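Serpin-12 (Manduca sexta, PDB 6CJ7) is a serpin that controls the prophenoloxidase activation system in larval hemolymph, probably by trapping target serine proteases. Local coordinates at residues A[171-179]-A[225-234]; A[272-280]-A[377-385]. One frame throughout, in Å; residues are numbered along the deposited sequence.

Segment 171-179 of contact 1 and segment 272-280 of contact 2 lie on strands separated by a single one: strand 317-326 pairs parallel with strand 165-174 and antiparallel with strand 265-282. Segment 225-234 of contact 1 links strands 220-226 and 232-239. The centres of the two contacts are about 18 Å apart, yet the two meet directly where Leu225 CD1 of contact 1 packs on Leu272 CD2 of contact 2 at 3.7 Å. No ligand is involved. The functional site of a serpin is its reactive loop, here probably within the disordered residues 332-346. In serpins this loop inserts between the strands corresponding to 165-174 and 317-326, so contact 1 lies beside the likely insertion path.

Contact 1 of 2, residues A[171-179]-A[225-234]; sequences VYFKGLWEI and LPFEYNEYSL
Different first torsions bring Phe173 and Trp177 to opposite faces of the Phe227 ring: Phe173 has CG anti to the backbone N (chi1 -176°), whereas Trp177 has CG anti to the carbonyl carbon (chi1 -58°). The six-membered ring of Trp177 makes an offset stack on Phe227, the planes within 12° of parallel and CZ3 lying 3.4 Å from Phe227 CZ. From the other side Phe173 arrives edge-on in a T-shaped pair, with CE1 3.8 Å from Phe227 CZ. Its CE2 leads a second edge-to-face contact, 3.7 Å from CD2 of Tyr232. Leu234 CD2 meets the indole edge near CH2, while Leu225 CB touches CZ3; the indole NE1 hydrogen-bonds to the backbone carbonyl of Asp327. Gly175, without a side chain, lets CD2 of Phe227 come within 3.6 Å of its C. An alanine in place of Phe227 is likely to leave the indole and Phe173 without the ring between them, opening a gap in the cluster. Backbones add a straight bond from Glu178 N to Pro226 O (3.0 Å) and a weak one from Glu228 N to Leu176 O. Leu176 CD2 rests on the Glu228 carboxylate, which is salt-bridged to Arg90. The tryptophan just beyond strand 165-174, set in an aromatic cluster, is consistent with the breach of serpins, where insertion of the reactive loop is thought to begin.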
# COMPACT_ATOMS: atom_id res chain seq x y z
N VAL A 171 -5.97 3.18 -1.42
CA VAL A 171 -5.67 2.52 -2.70
C VAL A 171 -6.45 1.21 -2.78
O VAL A 171 -6.58 0.47 -1.79
CB VAL A 171 -4.16 2.30 -2.89
CG1 VAL A 171 -3.60 1.36 -1.85
CG2 VAL A 171 -3.88 1.78 -4.30
N TYR A 172 -6.99 0.94 -3.97
CA TYR A 172 -7.71 -0.30 -4.28
C TYR A 172 -7.11 -0.89 -5.55
O TYR A 172 -6.92 -0.18 -6.54
CB TYR A 172 -9.20 -0.03 -4.50
CG TYR A 172 -9.96 -1.14 -5.18
CD1 TYR A 172 -10.17 -2.35 -4.53
CD2 TYR A 172 -10.50 -0.98 -6.44
CE1 TYR A 172 -10.88 -3.38 -5.14
CE2 TYR A 172 -11.21 -2.01 -7.06
CZ TYR A 172 -11.40 -3.20 -6.40
OH TYR A 172 -12.12 -4.22 -6.99
N PHE A 173 -6.84 -2.20 -5.53
CA PHE A 173 -6.38 -2.87 -6.74
C PHE A 173 -7.15 -4.15 -6.97
O PHE A 173 -7.29 -4.97 -6.06
CB PHE A 173 -4.88 -3.20 -6.71
CG PHE A 173 -4.38 -3.81 -7.99
CD1 PHE A 173 -4.27 -5.19 -8.14
CD2 PHE A 173 -4.02 -3.01 -9.06
CE1 PHE A 173 -3.82 -5.76 -9.32
CE2 PHE A 173 -3.56 -3.56 -10.24
CZ PHE A 173 -3.46 -4.95 -10.38
N LYS A 174 -7.64 -4.34 -8.20
CA LYS A 174 -8.12 -5.63 -8.67
C LYS A 174 -7.69 -5.73 -10.12
O LYS A 174 -8.13 -4.93 -10.95
CB LYS A 174 -9.64 -5.76 -8.55
CG LYS A 174 -10.16 -7.22 -8.60
CD LYS A 174 -10.22 -7.77 -9.99
CE LYS A 174 -10.53 -9.26 -9.97
NZ LYS A 174 -10.30 -9.84 -11.32
N GLY A 175 -6.82 -6.69 -10.44
CA GLY A 175 -6.24 -6.80 -11.76
C GLY A 175 -6.80 -8.00 -12.52
O GLY A 175 -7.57 -8.80 -12.00
N LEU A 176 -6.39 -8.07 -13.78
CA LEU A 176 -6.72 -9.19 -14.66
C LEU A 176 -5.43 -9.91 -14.98
O LEU A 176 -4.47 -9.29 -15.47
CB LEU A 176 -7.40 -8.67 -15.93
CG LEU A 176 -8.06 -9.68 -16.86
CD1 LEU A 176 -9.55 -9.72 -16.59
CD2 LEU A 176 -7.79 -9.31 -18.31
N TRP A 177 -5.37 -11.21 -14.71
CA TRP A 177 -4.17 -11.96 -15.03
C TRP A 177 -3.91 -11.94 -16.53
O TRP A 177 -4.83 -11.91 -17.35
CB TRP A 177 -4.27 -13.40 -14.56
CG TRP A 177 -4.51 -13.56 -13.09
CD1 TRP A 177 -5.62 -14.11 -12.51
CD2 TRP A 177 -3.62 -13.22 -12.02
NE1 TRP A 177 -5.49 -14.11 -11.15
CE2 TRP A 177 -4.27 -13.58 -10.82
CE3 TRP A 177 -2.35 -12.63 -11.95
CZ2 TRP A 177 -3.69 -13.37 -9.56
CZ3 TRP A 177 -1.77 -12.42 -10.70
CH2 TRP A 177 -2.45 -12.80 -9.52
N GLU A 178 -2.62 -11.98 -16.89
CA GLU A 178 -2.25 -12.19 -18.29
C GLU A 178 -2.89 -13.44 -18.85
O GLU A 178 -3.39 -13.45 -19.98
CB GLU A 178 -0.72 -12.26 -18.38
CG GLU A 178 -0.13 -12.14 -19.76
CD GLU A 178 1.39 -12.17 -19.72
OE1 GLU A 178 1.95 -13.18 -19.23
OE2 GLU A 178 2.02 -11.18 -20.14
N ILE A 179 -2.90 -14.51 -18.07
CA ILE A 179 -3.56 -15.76 -18.44
C ILE A 179 -4.51 -16.16 -17.32
O ILE A 179 -4.14 -16.11 -16.14
CB ILE A 179 -2.52 -16.86 -18.74
CG1 ILE A 179 -1.73 -16.50 -20.00
CG2 ILE A 179 -3.20 -18.21 -18.91
CD1 ILE A 179 -0.56 -17.43 -20.30
N LEU A 225 3.58 -13.53 -10.84
CA LEU A 225 2.36 -13.73 -11.62
C LEU A 225 2.00 -12.44 -12.35
O LEU A 225 1.62 -11.46 -11.69
CB LEU A 225 1.22 -14.17 -10.71
CG LEU A 225 1.58 -15.32 -9.76
CD1 LEU A 225 0.47 -15.58 -8.74
CD2 LEU A 225 1.88 -16.57 -10.58
N PRO A 226 2.09 -12.37 -13.68
CA PRO A 226 1.87 -11.09 -14.36
C PRO A 226 0.39 -10.77 -14.57
O PRO A 226 -0.44 -11.65 -14.81
CB PRO A 226 2.57 -11.28 -15.72
CG PRO A 226 3.32 -12.58 -15.61
CD PRO A 226 2.61 -13.40 -14.59
N PHE A 227 0.08 -9.48 -14.47
CA PHE A 227 -1.23 -8.98 -14.83
C PHE A 227 -1.21 -8.52 -16.29
O PHE A 227 -0.17 -8.59 -16.96
CB PHE A 227 -1.66 -7.88 -13.87
CG PHE A 227 -2.01 -8.38 -12.49
CD1 PHE A 227 -1.09 -8.31 -11.45
CD2 PHE A 227 -3.28 -8.91 -12.22
CE1 PHE A 227 -1.43 -8.76 -10.16
CE2 PHE A 227 -3.62 -9.37 -10.94
CZ PHE A 227 -2.69 -9.29 -9.91
N GLU A 228 -2.36 -8.06 -16.78
CA GLU A 228 -2.54 -7.77 -18.21
C GLU A 228 -1.50 -6.77 -18.70
O GLU A 228 -1.21 -5.77 -18.04
CB GLU A 228 -3.96 -7.22 -18.45
CG GLU A 228 -4.49 -7.49 -19.84
CD GLU A 228 -5.82 -6.82 -20.16
OE1 GLU A 228 -6.23 -5.88 -19.45
OE2 GLU A 228 -6.47 -7.23 -21.15
N TYR A 229 -0.93 -7.05 -19.88
CA TYR A 229 0.08 -6.22 -20.54
C TYR A 229 1.34 -6.07 -19.69
O TYR A 229 2.15 -5.16 -19.92
CB TYR A 229 -0.49 -4.84 -20.91
CG TYR A 229 -1.76 -4.93 -21.72
CD1 TYR A 229 -1.78 -5.59 -22.94
CD2 TYR A 229 -2.95 -4.38 -21.27
CE1 TYR A 229 -2.94 -5.69 -23.69
CE2 TYR A 229 -4.12 -4.47 -22.01
CZ TYR A 229 -4.11 -5.13 -23.22
OH TYR A 229 -5.26 -5.23 -23.96
N ASN A 230 1.53 -6.98 -18.73
CA ASN A 230 2.64 -6.96 -17.78
C ASN A 230 2.79 -5.60 -17.10
O ASN A 230 3.90 -5.18 -16.78
CB ASN A 230 3.95 -7.38 -18.44
CG ASN A 230 4.96 -7.91 -17.43
OD1 ASN A 230 4.59 -8.59 -16.47
ND2 ASN A 230 6.23 -7.58 -17.63
N GLU A 231 1.67 -4.93 -16.85
CA GLU A 231 1.72 -3.63 -16.17
C GLU A 231 2.10 -3.81 -14.71
O GLU A 231 2.83 -2.99 -14.14
CB GLU A 231 0.37 -2.93 -16.29
CG GLU A 231 0.08 -2.47 -17.70
CD GLU A 231 -1.34 -1.99 -17.89
OE1 GLU A 231 -2.16 -2.21 -16.96
OE2 GLU A 231 -1.62 -1.43 -18.97
N TYR A 232 1.59 -4.87 -14.10
CA TYR A 232 1.81 -5.18 -12.70
C TYR A 232 2.15 -6.66 -12.57
O TYR A 232 1.83 -7.46 -13.45
CB TYR A 232 0.57 -4.89 -11.82
CG TYR A 232 0.01 -3.50 -12.03
CD1 TYR A 232 0.49 -2.42 -11.29
CD2 TYR A 232 -1.01 -3.27 -12.95
CE1 TYR A 232 -0.02 -1.14 -11.50
CE2 TYR A 232 -1.51 -2.01 -13.17
CZ TYR A 232 -1.03 -0.95 -12.42
OH TYR A 232 -1.54 0.32 -12.63
N SER A 233 2.74 -7.01 -11.43
CA SER A 233 2.95 -8.41 -11.07
C SER A 233 2.49 -8.62 -9.64
O SER A 233 2.65 -7.74 -8.80
CB SER A 233 4.42 -8.82 -11.15
OG SER A 233 4.97 -8.58 -12.43
N LEU A 234 1.95 -9.80 -9.36
CA LEU A 234 1.81 -10.27 -7.99
C LEU A 234 3.00 -11.18 -7.71
O LEU A 234 3.16 -12.23 -8.36
CB LEU A 234 0.49 -11.00 -7.73
CG LEU A 234 0.19 -11.15 -6.23
CD1 LEU A 234 -0.22 -9.80 -5.62
CD2 LEU A 234 -0.88 -12.22 -6.02

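Contact 2 of 2, residues A[272-280]-A[377-385]; sequences LPKFSIKAD and IMDPTLEHA
One face of the Phe275 ring receives the methyl CD1 of Ile377, a CH-pi contact with the carbon 3.9 Å from the ring centroid and displaced a little toward the rim on the CD1-CE1 side. The phenyl group is set there by a chi1 of 64°, which places CG between the backbone N and the carbonyl carbon, and the two side chains cross at about a right angle. Ile326 also packs on the Phe275 side chain. Next to it Pro380 lays CB against Pro273 CB at 3.9 Å and also packs on Phe275 CB. Water 1 accepts from Ser276 N at 2.9 Å and lies 2.6 Å from Pro380 O, bridging the two. Within the type I turn from Asp379 to Leu382, the carboxylate of Asp379 accepts through OD1 from Thr381 N, forming an Asx turn, and from Thr381 OG1 at 2.6 Å, both approaching from the same face. OD2 is salt-bridged to Lys199.

Beyond the turn the chain runs along strand 265-282. Lys278 N donates to Glu383 O (2.8 Å), and Lys278 O accepts from Ala385 N (3.1 Å), the pattern of a single parallel bridge; Ala279 CB meets Ala385 CB at 3.6 Å. Ile277 makes its backbone bonds to Leu324 of the neighbouring strand, so the C-terminal tail follows the other edge of strand 265-282. Apolar packing thus holds the turn, whereas the tail, poorly ordered at His384 and Ala385 where the modelled chain ends, is held largely through backbone atoms, which probably depends little on side-chain identity.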
# COMPACT_ATOMS: atom_id res chain seq x y z
N LEU A 272 -2.95 -21.35 -5.47
CA LEU A 272 -2.95 -20.02 -4.84
C LEU A 272 -4.33 -19.71 -4.27
O LEU A 272 -5.29 -19.63 -5.03
CB LEU A 272 -2.52 -18.95 -5.85
CG LEU A 272 -2.39 -17.54 -5.30
CD1 LEU A 272 -1.18 -17.44 -4.38
CD2 LEU A 272 -2.29 -16.51 -6.43
N PRO A 273 -4.49 -19.50 -2.95
CA PRO A 273 -5.81 -19.16 -2.42
C PRO A 273 -6.30 -17.82 -2.96
O PRO A 273 -5.56 -16.84 -3.03
CB PRO A 273 -5.58 -19.10 -0.90
CG PRO A 273 -4.19 -19.46 -0.65
CD PRO A 273 -3.42 -19.46 -1.92
N LYS A 274 -7.58 -17.81 -3.36
CA LYS A 274 -8.28 -16.55 -3.57
C LYS A 274 -8.35 -15.78 -2.26
O LYS A 274 -8.60 -16.37 -1.20
CB LYS A 274 -9.73 -16.79 -4.04
CG LYS A 274 -9.89 -17.29 -5.44
CD LYS A 274 -11.13 -16.68 -6.07
CE LYS A 274 -12.38 -17.47 -5.75
NZ LYS A 274 -13.53 -16.97 -6.56
N PHE A 275 -8.16 -14.46 -2.34
CA PHE A 275 -8.36 -13.65 -1.14
C PHE A 275 -8.76 -12.24 -1.54
O PHE A 275 -8.52 -11.78 -2.66
CB PHE A 275 -7.11 -13.64 -0.25
CG PHE A 275 -5.90 -13.01 -0.87
CD1 PHE A 275 -5.70 -11.63 -0.82
CD2 PHE A 275 -4.94 -13.79 -1.49
CE1 PHE A 275 -4.58 -11.05 -1.39
CE2 PHE A 275 -3.82 -13.22 -2.05
CZ PHE A 275 -3.63 -11.85 -2.01
N SER A 276 -9.38 -11.55 -0.59
CA SER A 276 -9.60 -10.12 -0.67
C SER A 276 -9.31 -9.55 0.70
O SER A 276 -9.93 -9.97 1.68
CB SER A 276 -11.04 -9.81 -1.11
OG SER A 276 -11.24 -8.41 -1.24
N ILE A 277 -8.35 -8.63 0.80
CA ILE A 277 -7.90 -8.12 2.09
C ILE A 277 -8.09 -6.60 2.11
O ILE A 277 -7.68 -5.91 1.17
CB ILE A 277 -6.45 -8.53 2.39
CG1 ILE A 277 -6.03 -8.05 3.78
CG2 ILE A 277 -5.47 -8.06 1.32
CD1 ILE A 277 -4.72 -8.63 4.24
N LYS A 278 -8.73 -6.10 3.16
CA LYS A 278 -8.95 -4.67 3.34
C LYS A 278 -8.36 -4.27 4.68
O LYS A 278 -8.61 -4.93 5.69
CB LYS A 278 -10.44 -4.33 3.31
CG LYS A 278 -10.73 -2.87 3.63
CD LYS A 278 -12.18 -2.65 4.05
CE LYS A 278 -12.67 -1.30 3.58
NZ LYS A 278 -11.61 -0.27 3.71
N ALA A 279 -7.61 -3.17 4.69
CA ALA A 279 -7.06 -2.65 5.92
C ALA A 279 -7.33 -1.16 5.99
O ALA A 279 -7.08 -0.44 5.01
CB ALA A 279 -5.55 -2.92 6.02
N ASP A 280 -7.82 -0.69 7.13
CA ASP A 280 -7.94 0.73 7.43
C ASP A 280 -7.02 1.03 8.61
O ASP A 280 -7.15 0.41 9.67
CB ASP A 280 -9.38 1.11 7.79
CG ASP A 280 -10.38 0.73 6.73
OD1 ASP A 280 -11.43 0.17 7.10
OD2 ASP A 280 -10.14 1.01 5.54
N ILE A 377 -0.35 -12.62 4.41
CA ILE A 377 -1.59 -13.38 4.39
C ILE A 377 -1.44 -14.51 5.40
O ILE A 377 -0.81 -15.54 5.12
CB ILE A 377 -1.91 -13.91 2.99
CG1 ILE A 377 -1.84 -12.76 1.98
CG2 ILE A 377 -3.25 -14.62 2.99
CD1 ILE A 377 -3.03 -11.86 2.00
N MET A 378 -2.01 -14.31 6.60
CA MET A 378 -2.10 -15.34 7.62
C MET A 378 -3.33 -16.22 7.48
O MET A 378 -3.33 -17.35 7.97
CB MET A 378 -2.13 -14.73 9.03
CG MET A 378 -0.97 -13.84 9.39
SD MET A 378 0.69 -14.54 9.06
CE MET A 378 0.98 -15.70 10.47
N ASP A 379 -4.39 -15.70 6.87
CA ASP A 379 -5.67 -16.41 6.81
C ASP A 379 -6.44 -15.86 5.62
O ASP A 379 -7.07 -14.80 5.73
CB ASP A 379 -6.46 -16.22 8.11
CG ASP A 379 -7.75 -17.03 8.15
OD1 ASP A 379 -8.17 -17.55 7.10
OD2 ASP A 379 -8.36 -17.13 9.25
N PRO A 380 -6.42 -16.54 4.47
CA PRO A 380 -7.09 -15.99 3.29
C PRO A 380 -8.61 -16.01 3.36
O PRO A 380 -9.24 -15.47 2.44
CB PRO A 380 -6.58 -16.91 2.16
CG PRO A 380 -6.35 -18.22 2.85
CD PRO A 380 -5.79 -17.84 4.21
N THR A 381 -9.21 -16.61 4.39
CA THR A 381 -10.66 -16.65 4.51
C THR A 381 -11.23 -15.40 5.15
O THR A 381 -12.45 -15.24 5.19
CB THR A 381 -11.10 -17.88 5.32
OG1 THR A 381 -10.74 -17.72 6.71
CG2 THR A 381 -10.46 -19.14 4.78
N LEU A 382 -10.38 -14.52 5.67
CA LEU A 382 -10.81 -13.32 6.36
C LEU A 382 -10.49 -12.10 5.50
O LEU A 382 -9.39 -12.00 4.94
CB LEU A 382 -10.12 -13.19 7.72
CG LEU A 382 -10.48 -14.32 8.69
CD1 LEU A 382 -9.69 -14.21 9.98
CD2 LEU A 382 -11.97 -14.32 8.97
N GLU A 383 -11.46 -11.20 5.40
CA GLU A 383 -11.31 -10.03 4.54
C GLU A 383 -10.66 -8.84 5.22
O GLU A 383 -10.33 -7.87 4.54
CB GLU A 383 -12.68 -9.62 3.98
CG GLU A 383 -13.41 -10.74 3.28
CD GLU A 383 -14.38 -10.25 2.24
OE1 GLU A 383 -14.96 -9.16 2.44
OE2 GLU A 383 -14.57 -10.95 1.22
N HIS A 384 -10.45 -8.87 6.54
CA HIS A 384 -9.96 -7.71 7.26
C HIS A 384 -8.56 -7.95 7.83
O HIS A 384 -8.16 -9.09 8.08
CB HIS A 384 -10.91 -7.33 8.40
CG HIS A 384 -11.15 -8.43 9.38
ND1 HIS A 384 -10.14 -9.01 10.11
CD2 HIS A 384 -12.29 -9.06 9.75
CE1 HIS A 384 -10.64 -9.95 10.89
NE2 HIS A 384 -11.95 -10.00 10.69
N ALA A 385 -7.84 -6.85 8.04
CA ALA A 385 -6.53 -6.88 8.68
C ALA A 385 -6.62 -6.40 10.13
O ALA A 385 -7.71 -6.20 10.66
CB ALA A 385 -5.53 -6.04 7.91
O HOH W 1 -9.98 -12.99 1.90